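Local coordinates for hypothetical protein (Pseudomonas syringae pv. tomato, PDB 2OT9) that is of unknown function but belongs to the YaeQ family of the PDDEXK nuclease-like clan, at residues A[38-41]-A[42-45]. Residues are numbered along the deposited sequence; the frame is centred on the assembly and turned at random.
With SRT (S,R meso-tartaric acid), chain C.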
loop_
_atom_site.group_PDB
_atom_site.type_symbol
_atom_site.label_atom_id
_atom_site.label_comp_id
_atom_site.label_asym_id
_atom_site.label_seq_id
_atom_site.Cartn_x
_atom_site.Cartn_y
_atom_site.Cartn_z
ATOM N N GLU A 38 11.066 3.322 2.868
ATOM C CA GLU A 38 9.976 4.009 2.173
ATOM C C GLU A 38 8.980 3.033 1.534
ATOM O O GLU A 38 7.766 3.193 1.660
ATOM C CB GLU A 38 10.546 4.977 1.128
ATOM C CG GLU A 38 11.140 6.270 1.732
ATOM C CD GLU A 38 12.588 6.142 2.214
ATOM O OE1 GLU A 38 13.255 5.079 2.011
ATOM O OE2 GLU A 38 13.077 7.142 2.800
ATOM N N ARG A 39 9.493 2.020 0.848
ATOM C CA ARG A 39 8.622 1.021 0.202
ATOM C C ARG A 39 7.784 0.282 1.234
ATOM O O ARG A 39 6.570 0.159 1.100
ATOM C CB ARG A 39 9.459 0.035 -0.634
ATOM C CG ARG A 39 8.595 -1.024 -1.352
ATOM C CD ARG A 39 9.427 -1.875 -2.326
ATOM N NE ARG A 39 9.865 -1.071 -3.461
ATOM C CZ ARG A 39 9.174 -0.904 -4.587
ATOM N NH1 ARG A 39 8.025 -1.542 -4.766
ATOM N NH2 ARG A 39 9.661 -0.133 -5.564
HETATM N N MSE A 40 8.432 -0.209 2.285
HETATM C CA MSE A 40 7.715 -0.850 3.380
HETATM C C MSE A 40 6.634 0.061 3.967
HETATM O O MSE A 40 5.506 -0.376 4.206
HETATM C CB MSE A 40 8.687 -1.269 4.484
HETATM C CG MSE A 40 7.933 -1.607 5.771
HETATM SE SE MSE A 40 8.969 -2.787 6.904
HETATM C CE MSE A 40 8.939 -4.256 5.667
ATOM N N THR A 41 6.977 1.324 4.198
ATOM C CA THR A 41 6.022 2.289 4.733
ATOM C C THR A 41 4.810 2.480 3.824
ATOM O O THR A 41 3.684 2.576 4.306
ATOM C CB THR A 41 6.724 3.622 5.036
ATOM O OG1 THR A 41 7.745 3.367 6.022
ATOM C CG2 THR A 41 5.736 4.668 5.548
ATOM N N VAL A 42 5.034 2.511 2.513
ATOM C CA VAL A 42 3.911 2.570 1.575
ATOM C C VAL A 42 3.026 1.311 1.705
ATOM O O VAL A 42 1.793 1.419 1.697
ATOM C CB VAL A 42 4.372 2.791 0.115
ATOM C CG1 VAL A 42 3.159 2.920 -0.803
ATOM C CG2 VAL A 42 5.195 4.105 0.011
ATOM N N ARG A 43 3.639 0.137 1.843
ATOM C CA ARG A 43 2.857 -1.092 2.101
ATOM C C ARG A 43 2.015 -0.997 3.384
ATOM O O ARG A 43 0.874 -1.470 3.418
ATOM C CB ARG A 43 3.772 -2.317 2.177
ATOM C CG ARG A 43 4.375 -2.698 0.837
ATOM C CD ARG A 43 4.605 -4.208 0.750
ATOM N NE ARG A 43 5.613 -4.676 1.699
ATOM C CZ ARG A 43 5.814 -5.954 2.017
ATOM N NH1 ARG A 43 6.774 -6.273 2.892
ATOM N NH2 ARG A 43 5.061 -6.913 1.466
ATOM N N LEU A 44 2.585 -0.409 4.439
ATOM C CA LEU A 44 1.841 -0.222 5.705
ATOM C C LEU A 44 0.665 0.749 5.557
ATOM O O LEU A 44 -0.421 0.529 6.129
ATOM C CB LEU A 44 2.762 0.271 6.835
ATOM C CG LEU A 44 4.009 -0.549 7.162
ATOM C CD1 LEU A 44 4.757 0.079 8.357
ATOM C CD2 LEU A 44 3.681 -1.990 7.426
ATOM N N LEU A 45 0.870 1.828 4.804
ATOM C CA LEU A 45 -0.228 2.764 4.522
ATOM C C LEU A 45 -1.335 2.048 3.747
ATOM O O LEU A 45 -2.505 2.230 4.043
ATOM C CB LEU A 45 0.275 3.952 3.690
ATOM C CG LEU A 45 1.101 5.008 4.429
ATOM C CD1 LEU A 45 1.714 5.992 3.417
ATOM C CD2 LEU A 45 0.240 5.727 5.466
HETATM O O1 SRT C . 8.097 -0.188 -7.908
HETATM O O11 SRT C . 9.005 -1.289 -9.559
HETATM C C1 SRT C . 8.477 -1.246 -8.432
HETATM C C2 SRT C . 8.240 -2.500 -7.632
HETATM O O2 SRT C . 9.377 -3.361 -7.454
HETATM C C3 SRT C . 7.086 -3.216 -8.293
HETATM O O3 SRT C . 5.936 -2.525 -7.796
HETATM C C4 SRT C . 7.062 -4.697 -7.968
HETATM O O4 SRT C . 7.287 -5.121 -6.802
HETATM O O41 SRT C . 6.811 -5.474 -8.913
#
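Arg39 and Arg43 sit one turn apart on helix 37-49, joined through their backbones, yet their guanidinium groups serve quite different ends: one grips a bound meso-tartrate, the other is buried within the protein. The backbone bond between them runs from Arg43 N to Arg39 O at 3.0 Å. Beyond it, the Arg39 chain is extended through chi1 and chi2, with CG anti to the backbone N (chi1 -179°), and bends at chi3; the extended part carries its flat end away from the helix to the ligand. There NH2 donates to tartrate O1 at 2.8 Å, nearly straight at 167°, while NH1 makes a weak, more bent hydrogen bond to the same oxygen. O1 lies at the edge of the guanidinium and in its plane, whereas tartrate O2 stands over one face. Val84, through its carbonyl oxygen, and Gln86, through its backbone N, also hold the ligand.

The Arg43 chain bends at chi2 and chi3, and its NE forms a salt bridge with Glu35 while NH2 donates to the carbonyl of Gly58; together these fix the rotation of the buried group. Selenomethionine Met40 lies across this arginine, its CE meeting the guanidinium edge 4.1 Å from NH1. CG of Met40 also packs 4.3 Å from CG of Leu44, one turn further along the helix. Val42 N to Glu38 O (2.9 Å), Leu44 N to Met40 O (2.9 Å) and Leu45 N to Thr41 O (3.0 Å) complete the i to i+4 ladder of an alpha-helix, here one whose Thr41 bonds through OG1 to the carbonyl oxygen of Glu37 and touches Leu137 of helix 134-141, whose Met40 and Leu44 rest on Ile29 of the mixed beta-sheet, and whose Arg39 contributes to the tartrate pocket.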